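Local atomic coordinates of leucyl aminopeptidase (Trypanosoma brucei brucei, PDB entry 5NTD), a protein that probably removes leucine and other residues from the N-termini of peptides, as a metallopeptidase of the M17 family, with manganese and bestatin bound in the active site. Residues L146-L151 with V187-P192; C116-D121 with L151-A156; V50-Q55 with V107-S112; V26-V31 with K197-V202. All coordinates share one frame; numbering follows the deposited sequence.

Contact 1 (L146-L151 with V187-P192)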
loop_
_atom_site.group_PDB
_atom_site.type_symbol
_atom_site.label_atom_id
_atom_site.label_comp_id
_atom_site.label_asym_id
_atom_site.label_seq_id
_atom_site.Cartn_x
_atom_site.Cartn_y
_atom_site.Cartn_z
ATOM N N LEU G 146 -45.783 -22.149 1.387
ATOM C CA LEU G 146 -46.772 -22.314 0.328
ATOM C C LEU G 146 -46.193 -22.902 -0.962
ATOM O O LEU G 146 -46.934 -23.180 -1.891
ATOM C CB LEU G 146 -47.493 -21.008 0.062
ATOM C CG LEU G 146 -48.135 -20.433 1.331
ATOM C CD1 LEU G 146 -48.847 -19.130 1.011
ATOM C CD2 LEU G 146 -49.100 -21.400 1.987
ATOM N N SER G 147 -44.885 -23.073 -1.004
ATOM C CA SER G 147 -44.211 -23.721 -2.134
ATOM C C SER G 147 -44.167 -25.197 -1.889
ATOM O O SER G 147 -44.076 -25.646 -0.754
ATOM C CB SER G 147 -42.776 -23.206 -2.310
ATOM O OG SER G 147 -42.019 -24.019 -3.209
ATOM N N ASN G 148 -44.238 -25.960 -2.977
ATOM C CA ASN G 148 -44.035 -27.440 -2.923
ATOM C C ASN G 148 -42.651 -27.844 -3.431
ATOM O O ASN G 148 -42.419 -28.999 -3.729
ATOM C CB ASN G 148 -45.123 -28.182 -3.701
ATOM C CG ASN G 148 -46.448 -28.213 -2.952
ATOM O OD1 ASN G 148 -46.568 -28.834 -1.884
ATOM N ND2 ASN G 148 -47.435 -27.492 -3.477
ATOM N N ALA G 149 -41.740 -26.875 -3.551
ATOM C CA ALA G 149 -40.376 -27.149 -4.039
ATOM C C ALA G 149 -39.588 -27.665 -2.852
ATOM O O ALA G 149 -38.787 -26.964 -2.243
ATOM C CB ALA G 149 -39.749 -25.921 -4.649
ATOM N N VAL G 150 -39.826 -28.920 -2.529
ATOM C CA VAL G 150 -39.476 -29.434 -1.190
ATOM C C VAL G 150 -37.987 -29.469 -0.883
ATOM O O VAL G 150 -37.564 -29.157 0.214
ATOM C CB VAL G 150 -40.114 -30.800 -0.875
ATOM C CG1 VAL G 150 -41.633 -30.684 -0.932
ATOM C CG2 VAL G 150 -39.628 -31.887 -1.813
ATOM N N LEU G 151 -37.191 -29.849 -1.859
ATOM C CA LEU G 151 -35.725 -29.962 -1.629
ATOM C C LEU G 151 -35.068 -28.584 -1.379
ATOM O O LEU G 151 -34.395 -28.410 -0.370
ATOM C CB LEU G 151 -34.991 -30.687 -2.764
ATOM C CG LEU G 151 -33.574 -31.064 -2.307
ATOM C CD1 LEU G 151 -33.490 -32.551 -2.059
ATOM C CD2 LEU G 151 -32.537 -30.651 -3.332
ATOM N N VAL G 187 -44.203 -27.035 7.274
ATOM C CA VAL G 187 -45.516 -27.540 6.869
ATOM C C VAL G 187 -45.776 -27.206 5.420
ATOM O O VAL G 187 -46.147 -26.092 5.086
ATOM C CB VAL G 187 -46.638 -26.959 7.733
ATOM C CG1 VAL G 187 -47.955 -27.675 7.427
ATOM C CG2 VAL G 187 -46.312 -27.114 9.217
ATOM N N PHE G 188 -45.552 -28.188 4.567
ATOM C CA PHE G 188 -45.821 -28.020 3.103
ATOM C C PHE G 188 -47.318 -28.065 2.833
ATOM O O PHE G 188 -48.064 -28.618 3.642
ATOM C CB PHE G 188 -45.156 -29.106 2.278
ATOM C CG PHE G 188 -43.646 -29.052 2.301
ATOM C CD1 PHE G 188 -42.961 -28.015 1.676
ATOM C CD2 PHE G 188 -42.905 -30.041 2.962
ATOM C CE1 PHE G 188 -41.568 -27.962 1.690
ATOM C CE2 PHE G 188 -41.510 -29.982 3.001
ATOM C CZ PHE G 188 -40.850 -28.948 2.360
ATOM N N PRO G 189 -47.771 -27.495 1.724
ATOM C CA PRO G 189 -49.198 -27.627 1.368
ATOM C C PRO G 189 -49.666 -29.081 1.139
ATOM O O PRO G 189 -50.727 -29.469 1.593
ATOM C CB PRO G 189 -49.310 -26.852 0.046
ATOM C CG PRO G 189 -48.118 -25.944 0.053
ATOM C CD PRO G 189 -47.032 -26.731 0.719
ATOM N N GLU G 190 -48.845 -29.849 0.441
ATOM C CA GLU G 190 -49.142 -31.234 0.091
ATOM C C GLU G 190 -48.113 -32.147 0.705
ATOM O O GLU G 190 -46.998 -31.707 1.009
ATOM C CB GLU G 190 -49.078 -31.420 -1.424
ATOM C CG GLU G 190 -49.991 -30.521 -2.266
ATOM C CD GLU G 190 -51.470 -30.779 -1.970
ATOM O OE1 GLU G 190 -51.823 -31.797 -1.337
ATOM O OE2 GLU G 190 -52.317 -30.000 -2.395
ATOM N N PRO G 191 -48.439 -33.455 0.836
ATOM C CA PRO G 191 -47.399 -34.396 1.276
ATOM C C PRO G 191 -46.173 -34.285 0.359
ATOM O O PRO G 191 -46.322 -34.242 -0.848
ATOM C CB PRO G 191 -48.073 -35.748 1.124
ATOM C CG PRO G 191 -49.525 -35.469 1.275
ATOM C CD PRO G 191 -49.736 -34.119 0.657
ATOM N N PRO G 192 -44.979 -34.152 0.925
ATOM C CA PRO G 192 -43.860 -33.844 0.084
ATOM C C PRO G 192 -43.519 -35.001 -0.850
ATOM O O PRO G 192 -43.476 -36.162 -0.427
ATOM C CB PRO G 192 -42.722 -33.589 1.096
ATOM C CG PRO G 192 -43.131 -34.330 2.308
ATOM C CD PRO G 192 -44.614 -34.194 2.344
HETATM O O HOH W 1 -45.201 -30.814 -1.194
#
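V150 and F188 meet inside a beta-alpha-beta crossover, where the start of helix 150-158 leans against the end of strand 183-188. The apolar part centres on the phenyl ring. V150 CG1 sits over the middle of one face, 3.7 Å from the F188 ring centroid and only 9° off the ring normal, a CH-pi contact. With chi1 at -60°, CG1 lies opposite the backbone carbonyl carbon of V150, which turns this methyl toward the ring. The same methyl also touches P192 CB at 3.7 Å, roughly at right angles to its approach to the ring. L199 of helix 196-214 packs on V150, F188 and P192 alike, closing the cluster.

S147 O comes to the edge of the ring, near its plane, 3.6 Å from F188 CD1, and L146 O approaches P189 CG, both as van der Waals contacts. The N148 amide lies against the P189 ring, with OD1 3.4 Å from P189 CD.

The polar links are few and lie on the side where N148 and E190 are exposed. E190 N gives N148 OD1 a weak hydrogen bond, 3.4 Å long and bent to 145°. A water donates to the same OD1 and to E190 O. Before the helix, S147 OG accepts from the backbone N of A149, the N-cap residue, at 2.9 Å, an ST turn.

Contact 2 (C116-D121 with L151-A156)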
loop_
_atom_site.group_PDB
_atom_site.type_symbol
_atom_site.label_atom_id
_atom_site.label_comp_id
_atom_site.label_asym_id
_atom_site.label_seq_id
_atom_site.Cartn_x
_atom_site.Cartn_y
_atom_site.Cartn_z
ATOM N N CYS G 116 -32.698 -20.368 -9.042
ATOM C CA CYS G 116 -33.756 -21.308 -8.603
ATOM C C CYS G 116 -35.092 -20.588 -8.537
ATOM O O CYS G 116 -35.204 -19.590 -7.818
ATOM C CB CYS G 116 -33.434 -21.864 -7.233
ATOM S SG CYS G 116 -34.738 -22.936 -6.570
ATOM N N PRO G 117 -36.111 -21.041 -9.315
ATOM C CA PRO G 117 -37.386 -20.294 -9.430
ATOM C C PRO G 117 -38.113 -20.103 -8.113
ATOM O O PRO G 117 -38.808 -19.118 -7.927
ATOM C CB PRO G 117 -38.222 -21.180 -10.347
ATOM C CG PRO G 117 -37.238 -21.921 -11.173
ATOM C CD PRO G 117 -36.016 -22.105 -10.310
ATOM N N ALA G 118 -37.904 -21.041 -7.207
ATOM C CA ALA G 118 -38.533 -20.949 -5.877
ATOM C C ALA G 118 -37.882 -19.905 -4.924
ATOM O O ALA G 118 -38.355 -19.689 -3.826
ATOM C CB ALA G 118 -38.518 -22.308 -5.194
ATOM N N ARG G 119 -36.772 -19.331 -5.365
ATOM C CA ARG G 119 -36.041 -18.295 -4.604
ATOM C C ARG G 119 -35.851 -18.671 -3.140
ATOM O O ARG G 119 -36.243 -17.936 -2.242
ATOM C CB ARG G 119 -36.742 -16.963 -4.737
ATOM C CG ARG G 119 -36.737 -16.417 -6.168
ATOM C CD ARG G 119 -35.334 -16.066 -6.671
ATOM N NE ARG G 119 -34.632 -15.168 -5.759
ATOM C CZ ARG G 119 -34.732 -13.841 -5.762
ATOM N NH1 ARG G 119 -34.096 -13.137 -4.842
ATOM N NH2 ARG G 119 -35.496 -13.195 -6.629
ATOM N N PRO G 120 -35.255 -19.859 -2.891
ATOM C CA PRO G 120 -34.981 -20.272 -1.543
ATOM C C PRO G 120 -34.036 -19.320 -0.785
ATOM O O PRO G 120 -34.025 -19.324 0.448
ATOM C CB PRO G 120 -34.310 -21.635 -1.730
ATOM C CG PRO G 120 -33.742 -21.577 -3.100
ATOM C CD PRO G 120 -34.740 -20.818 -3.871
ATOM N N ASP G 121 -33.258 -18.538 -1.517
ATOM C CA ASP G 121 -32.425 -17.495 -0.902
ATOM C C ASP G 121 -33.281 -16.559 -0.020
ATOM O O ASP G 121 -32.914 -16.214 1.100
ATOM C CB ASP G 121 -31.662 -16.676 -1.939
ATOM C CG ASP G 121 -32.568 -15.976 -2.923
ATOM O OD1 ASP G 121 -33.355 -16.665 -3.624
ATOM O OD2 ASP G 121 -32.527 -14.741 -3.009
ATOM N N LEU G 151 -37.191 -29.849 -1.859
ATOM C CA LEU G 151 -35.725 -29.962 -1.629
ATOM C C LEU G 151 -35.068 -28.584 -1.379
ATOM O O LEU G 151 -34.395 -28.410 -0.370
ATOM C CB LEU G 151 -34.991 -30.687 -2.764
ATOM C CG LEU G 151 -33.574 -31.064 -2.307
ATOM C CD1 LEU G 151 -33.490 -32.551 -2.059
ATOM C CD2 LEU G 151 -32.537 -30.651 -3.332
ATOM N N PRO G 152 -35.245 -27.627 -2.297
ATOM C CA PRO G 152 -34.647 -26.322 -2.028
ATOM C C PRO G 152 -35.173 -25.659 -0.766
ATOM O O PRO G 152 -34.404 -25.001 -0.064
ATOM C CB PRO G 152 -34.991 -25.490 -3.263
ATOM C CG PRO G 152 -36.055 -26.225 -3.963
ATOM C CD PRO G 152 -35.884 -27.665 -3.613
ATOM N N ILE G 153 -36.447 -25.854 -0.464
ATOM C CA ILE G 153 -37.026 -25.292 0.782
ATOM C C ILE G 153 -36.425 -25.964 1.994
ATOM O O ILE G 153 -36.107 -25.313 2.977
ATOM C CB ILE G 153 -38.554 -25.307 0.828
ATOM C CG1 ILE G 153 -39.096 -23.981 0.290
ATOM C CG2 ILE G 153 -39.045 -25.355 2.268
ATOM C CD1 ILE G 153 -39.407 -24.006 -1.151
ATOM N N ALA G 154 -36.237 -27.264 1.915
ATOM C CA ALA G 154 -35.649 -27.994 3.055
ATOM C C ALA G 154 -34.265 -27.461 3.419
ATOM O O ALA G 154 -33.953 -27.234 4.572
ATOM C CB ALA G 154 -35.573 -29.467 2.755
ATOM N N ALA G 155 -33.436 -27.315 2.408
ATOM C CA ALA G 155 -32.079 -26.795 2.599
ATOM C C ALA G 155 -32.121 -25.319 3.088
ATOM O O ALA G 155 -31.356 -24.924 3.923
ATOM C CB ALA G 155 -31.265 -26.927 1.310
ATOM N N ALA G 156 -33.047 -24.560 2.523
ATOM C CA ALA G 156 -33.201 -23.144 2.837
ATOM C C ALA G 156 -33.542 -22.933 4.290
ATOM O O ALA G 156 -33.006 -22.042 4.943
ATOM C CB ALA G 156 -34.257 -22.507 1.970
#
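P120 presses its pyrrolidine ring onto helix 150-158 between P152 and A156, one helical turn apart. The contact joins the start of helix 120-131 to helix 150-158 within the N-terminal domain of the M17 family. Traced outward, P120 CB meets two partners: it lies 3.8 Å from P152 O and, at an equal 3.8 Å, touches the methyl CB of A156. The next atom, CG, reaches across to P152 CB at 4.1 Å, the two proline side chains crossing at a slant. The backbone adds to the fit, since P120 O comes within 3.5 Å of A156 CB.

More loosely, C116 SG is 4.2 Å from P152 CB, and A118 CB meets the CD1 end of I153. Both come from the type I turn C116-R119. On the far side of that helix start, R119 grips D121 side-on, NE to OD1 and NH1 to OD2, with the carboxylate at the edge of the guanidinium plane; E447 and Y448 of the second subunit pack there.

Between the two segments the contact is apolar, without hydrogen bonds; the polar link between the helices is T124 OG1, which meets both A156 O and P120 O and has one proton to share between them.

Contact 3 (V50-Q55 with V107-S112)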
loop_
_atom_site.group_PDB
_atom_site.type_symbol
_atom_site.label_atom_id
_atom_site.label_comp_id
_atom_site.label_asym_id
_atom_site.label_seq_id
_atom_site.Cartn_x
_atom_site.Cartn_y
_atom_site.Cartn_z
ATOM N N VAL G 50 -44.837 -18.330 4.846
ATOM C CA VAL G 50 -44.016 -17.799 3.728
ATOM C C VAL G 50 -44.480 -18.291 2.374
ATOM O O VAL G 50 -44.628 -19.482 2.147
ATOM C CB VAL G 50 -42.473 -17.970 3.888
ATOM C CG1 VAL G 50 -42.004 -17.263 5.152
ATOM C CG2 VAL G 50 -42.070 -19.403 3.992
ATOM N N GLY G 51 -44.644 -17.347 1.470
ATOM C CA GLY G 51 -44.990 -17.676 0.097
ATOM C C GLY G 51 -44.945 -16.475 -0.800
ATOM O O GLY G 51 -44.686 -15.354 -0.358
ATOM N N THR G 52 -45.203 -16.702 -2.077
ATOM C CA THR G 52 -45.238 -15.598 -3.058
ATOM C C THR G 52 -46.482 -14.755 -2.859
ATOM O O THR G 52 -47.430 -15.168 -2.185
ATOM C CB THR G 52 -45.218 -16.112 -4.493
ATOM O OG1 THR G 52 -46.368 -16.950 -4.721
ATOM C CG2 THR G 52 -43.941 -16.932 -4.770
ATOM N N HIS G 53 -46.485 -13.586 -3.473
ATOM C CA HIS G 53 -47.645 -12.668 -3.454
ATOM C C HIS G 53 -48.943 -13.399 -3.840
ATOM O O HIS G 53 -49.981 -13.302 -3.137
ATOM C CB HIS G 53 -47.440 -11.534 -4.421
ATOM C CG HIS G 53 -48.461 -10.447 -4.318
ATOM N ND1 HIS G 53 -49.644 -10.480 -5.015
ATOM C CD2 HIS G 53 -48.460 -9.274 -3.634
ATOM C CE1 HIS G 53 -50.336 -9.380 -4.763
ATOM N NE2 HIS G 53 -49.636 -8.629 -3.927
ATOM N N LYS G 54 -48.853 -14.202 -4.897
ATOM C CA LYS G 54 -50.017 -14.990 -5.393
ATOM C C LYS G 54 -50.349 -16.136 -4.463
ATOM O O LYS G 54 -51.506 -16.323 -4.097
ATOM C CB LYS G 54 -49.807 -15.512 -6.832
ATOM N N GLN G 55 -49.344 -16.880 -4.033
ATOM C CA GLN G 55 -49.610 -18.038 -3.131
ATOM C C GLN G 55 -50.290 -17.625 -1.817
ATOM O O GLN G 55 -51.207 -18.277 -1.319
ATOM C CB GLN G 55 -48.348 -18.762 -2.757
ATOM C CG GLN G 55 -47.762 -19.572 -3.872
ATOM C CD GLN G 55 -46.295 -19.895 -3.625
ATOM O OE1 GLN G 55 -45.659 -19.370 -2.718
ATOM N NE2 GLN G 55 -45.762 -20.787 -4.432
ATOM N N VAL G 107 -42.199 -14.014 -0.612
ATOM C CA VAL G 107 -41.128 -14.465 -1.526
ATOM C C VAL G 107 -41.333 -13.868 -2.925
ATOM O O VAL G 107 -42.421 -13.975 -3.483
ATOM C CB VAL G 107 -41.115 -15.995 -1.656
ATOM C CG1 VAL G 107 -39.941 -16.462 -2.501
ATOM C CG2 VAL G 107 -41.068 -16.634 -0.278
ATOM N N PRO G 108 -40.300 -13.239 -3.513
ATOM C CA PRO G 108 -40.445 -12.809 -4.902
ATOM C C PRO G 108 -40.643 -13.962 -5.882
ATOM O O PRO G 108 -40.242 -15.097 -5.628
ATOM C CB PRO G 108 -39.140 -12.090 -5.193
ATOM C CG PRO G 108 -38.169 -12.727 -4.296
ATOM C CD PRO G 108 -38.938 -13.023 -3.030
ATOM N N THR G 109 -41.276 -13.656 -6.993
ATOM C CA THR G 109 -41.380 -14.636 -8.089
ATOM C C THR G 109 -40.278 -14.391 -9.126
ATOM O O THR G 109 -39.978 -15.285 -9.885
ATOM C CB THR G 109 -42.727 -14.627 -8.869
ATOM O OG1 THR G 109 -43.005 -13.307 -9.307
ATOM C CG2 THR G 109 -43.863 -15.162 -8.041
ATOM N N LYS G 110 -39.768 -13.162 -9.206
ATOM C CA LYS G 110 -38.629 -12.794 -10.105
ATOM C C LYS G 110 -37.481 -13.791 -9.858
ATOM O O LYS G 110 -37.108 -14.075 -8.734
ATOM C CB LYS G 110 -38.118 -11.347 -9.935
ATOM N N ALA G 111 -37.017 -14.383 -10.939
ATOM C CA ALA G 111 -35.912 -15.360 -10.906
ATOM C C ALA G 111 -35.353 -15.483 -12.317
ATOM O O ALA G 111 -36.022 -15.919 -13.200
ATOM C CB ALA G 111 -36.380 -16.704 -10.421
ATOM N N SER G 112 -34.101 -15.122 -12.487
ATOM C CA SER G 112 -33.409 -15.165 -13.800
ATOM C C SER G 112 -33.193 -16.639 -14.180
ATOM O O SER G 112 -33.233 -17.517 -13.326
ATOM C CB SER G 112 -32.036 -14.395 -13.733
ATOM O OG SER G 112 -30.900 -15.251 -13.305
HETATM O O HOH W 2 -44.295 -12.092 -4.718
#
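The hydrogen bond from V107 N to G51 O is oddly aimed: it is short, 2.8 Å, and nearly straight at 170°, yet the donor stands 52° out of the carbonyl plane of G51 and so uses no lone-pair direction. It marks the place where strands 46-52 and 99-107, parallel neighbours in the mixed sheet of the N-terminal domain, begin to part.

The next link along the pair is correspondingly different. V107 O faces T52 CA at 3.3 Å, a CA-H...O contact, and does not reach the following amide directly. A water fills that role, accepting from H53 N at 2.9 Å and donating to V107 O at 2.9 Å. Water insertion at this point is consistent with the chain of T52-Q55 curling away from its partner.

The curl is fixed by two reciprocal bonds between T52 and Q55. T52 N donates to Q55 OE1 at 2.8 Å, and in return T52 OG1 accepts from Q55 N at 3.1 Å, an ST motif. A chi1 of 60° sets OG1 between the backbone N and carbonyl carbon of T52, within reach of that amide, and leaves the methyl for the other segment. V107 is buried against helix 120-131, packed on V123 and L126, whereas S112, farther along, bonds to E447 and Y444 of the second subunit. Beyond this, the T52 and T109 side chains cross at about a right angle, with T52 CG2 against T109 CG2 at 3.7 Å.

Contact 4 (V26-V31 with K197-V202)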
loop_
_atom_site.group_PDB
_atom_site.type_symbol
_atom_site.label_atom_id
_atom_site.label_comp_id
_atom_site.label_asym_id
_atom_site.label_seq_id
_atom_site.Cartn_x
_atom_site.Cartn_y
_atom_site.Cartn_z
ATOM N N VAL G 26 -34.838 -29.527 12.422
ATOM C CA VAL G 26 -35.941 -29.342 11.461
ATOM C C VAL G 26 -36.676 -30.651 11.226
ATOM O O VAL G 26 -36.069 -31.702 11.034
ATOM C CB VAL G 26 -35.433 -28.802 10.101
ATOM C CG1 VAL G 26 -36.590 -28.410 9.179
ATOM C CG2 VAL G 26 -34.536 -27.589 10.306
ATOM N N CYS G 27 -37.989 -30.564 11.206
ATOM C CA CYS G 27 -38.829 -31.680 10.735
ATOM C C CYS G 27 -39.830 -31.165 9.703
ATOM O O CYS G 27 -39.986 -29.979 9.495
ATOM C CB CYS G 27 -39.557 -32.388 11.873
ATOM S SG CYS G 27 -40.606 -31.279 12.825
ATOM N N PHE G 28 -40.436 -32.102 8.990
ATOM C CA PHE G 28 -41.258 -31.784 7.825
ATOM C C PHE G 28 -42.577 -32.535 7.891
ATOM O O PHE G 28 -42.632 -33.717 8.204
ATOM C CB PHE G 28 -40.531 -32.135 6.522
ATOM C CG PHE G 28 -39.191 -31.480 6.409
ATOM C CD1 PHE G 28 -38.060 -32.084 6.951
ATOM C CD2 PHE G 28 -39.070 -30.214 5.829
ATOM C CE1 PHE G 28 -36.814 -31.467 6.885
ATOM C CE2 PHE G 28 -37.834 -29.611 5.744
ATOM C CZ PHE G 28 -36.694 -30.237 6.281
ATOM N N THR G 29 -43.625 -31.827 7.511
ATOM C CA THR G 29 -44.931 -32.427 7.385
ATOM C C THR G 29 -45.717 -31.674 6.342
ATOM O O THR G 29 -45.156 -30.887 5.559
ATOM C CB THR G 29 -45.650 -32.484 8.754
ATOM O OG1 THR G 29 -46.865 -33.250 8.636
ATOM C CG2 THR G 29 -45.968 -31.094 9.305
ATOM N N ASP G 30 -47.018 -31.918 6.314
ATOM C CA ASP G 30 -47.916 -31.198 5.365
ATOM C C ASP G 30 -49.215 -30.804 6.071
ATOM O O ASP G 30 -49.488 -31.275 7.166
ATOM C CB ASP G 30 -48.213 -32.056 4.136
ATOM C CG ASP G 30 -48.966 -33.339 4.490
ATOM O OD1 ASP G 30 -50.222 -33.269 4.581
ATOM O OD2 ASP G 30 -48.293 -34.375 4.672
ATOM N N VAL G 31 -49.963 -29.917 5.451
ATOM C CA VAL G 31 -51.092 -29.228 6.114
ATOM C C VAL G 31 -52.157 -30.192 6.642
ATOM O O VAL G 31 -52.593 -30.104 7.804
ATOM C CB VAL G 31 -51.784 -28.231 5.176
ATOM C CG1 VAL G 31 -53.111 -27.762 5.776
ATOM C CG2 VAL G 31 -50.896 -27.026 4.918
ATOM N N LYS G 197 -38.432 -37.980 6.270
ATOM C CA LYS G 197 -37.153 -38.483 6.878
ATOM C C LYS G 197 -35.962 -38.256 5.906
ATOM O O LYS G 197 -34.831 -38.019 6.328
ATOM C CB LYS G 197 -37.247 -39.953 7.328
ATOM N N ASP G 198 -36.230 -38.345 4.611
ATOM C CA ASP G 198 -35.210 -38.041 3.606
ATOM C C ASP G 198 -34.856 -36.530 3.617
ATOM O O ASP G 198 -33.683 -36.141 3.468
ATOM C CB ASP G 198 -35.682 -38.451 2.200
ATOM C CG ASP G 198 -35.717 -39.976 2.000
ATOM O OD1 ASP G 198 -35.635 -40.722 3.002
ATOM O OD2 ASP G 198 -35.705 -40.411 0.817
ATOM N N LEU G 199 -35.890 -35.698 3.734
ATOM C CA LEU G 199 -35.687 -34.250 3.844
ATOM C C LEU G 199 -34.914 -33.927 5.118
ATOM O O LEU G 199 -34.028 -33.067 5.124
ATOM C CB LEU G 199 -36.990 -33.481 3.817
ATOM C CG LEU G 199 -37.718 -33.536 2.471
ATOM C CD1 LEU G 199 -39.070 -32.824 2.575
ATOM C CD2 LEU G 199 -36.894 -32.912 1.357
ATOM N N GLU G 200 -35.199 -34.646 6.183
ATOM C CA GLU G 200 -34.406 -34.484 7.430
ATOM C C GLU G 200 -32.927 -34.794 7.235
ATOM O O GLU G 200 -32.066 -34.073 7.729
ATOM C CB GLU G 200 -34.904 -35.361 8.565
ATOM C CG GLU G 200 -36.093 -34.773 9.282
ATOM C CD GLU G 200 -36.503 -35.592 10.482
ATOM O OE1 GLU G 200 -35.630 -36.224 11.135
ATOM O OE2 GLU G 200 -37.708 -35.582 10.790
ATOM N N ALA G 201 -32.652 -35.842 6.501
ATOM C CA ALA G 201 -31.253 -36.229 6.210
ATOM C C ALA G 201 -30.510 -35.116 5.440
ATOM O O ALA G 201 -29.359 -34.780 5.747
ATOM C CB ALA G 201 -31.184 -37.511 5.435
ATOM N N VAL G 202 -31.205 -34.523 4.489
ATOM C CA VAL G 202 -30.660 -33.369 3.707
ATOM C C VAL G 202 -30.387 -32.162 4.610
ATOM O O VAL G 202 -29.323 -31.575 4.585
ATOM C CB VAL G 202 -31.617 -32.945 2.569
ATOM C CG1 VAL G 202 -31.177 -31.648 1.910
ATOM C CG2 VAL G 202 -31.670 -34.045 1.533
HETATM O O HOH W 3 -39.528 -34.708 9.126
#
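Matching first torsions bring F28 and L199 together: chi1 is -55° in F28 and -68° in L199, and in each residue this sets CG opposite its own carbonyl carbon, so that the phenyl ring is carried against the helix while the leucine chain runs up to it at about a right angle. L199 CB then lies over one face of the ring, 3.8 Å from the F28 centroid but shifted toward the rim, a CH-pi contact. The shift shows in the individual atoms, CB being 3.6 Å from F28 CD1. Beyond it, L199 CD1 extends toward CG and CD2 of the ring, whereas F28 CE1 comes down onto the helix backbone, 3.6 Å from L199 C.

This is helix-on-sheet packing of an alpha/beta domain. Strand 26-30, outermost in the mixed sheet of this chain, and the short helical segment 197-202 run roughly antiparallel, at 149°, with axes 7.6 Å apart. A154 of helix 150-158 touches both F28 and L199, and V186 and F188 of the adjoining strand 183-188 pack on F28.

E200 serves the more polar margin. Its chain lies extended beyond CG, with CG 3.5 Å from V26 O, and this brings the carboxylate alongside the strand, where OE2 approaches C27 CB. A water carries the connection to the backbone: it accepts from F28 N at 2.8 Å and donates to E200 OE2 at 2.6 Å.

Overall arrangement
The four contacts lie around the mixed six-stranded sheet of the N-terminal part. Contacts 1 and 4 sit on neighbouring strands, 183-188 and 26-30, with centres about 10 Å apart; contacts 1 and 2 share helix 150-158, and their centres are about 11 Å apart. Contact 3, on strand 46-52, is about 22 Å from contact 4, centre to centre. Along the chain contact 3 closes before contacts 1 and 2, whose segments alternate, and contact 4 encloses all three. Helix 196-214 thus packs on strand 26-30, the first strand of the sheet in chain order, so that the helix following strand 183-188 covers strand 26-30.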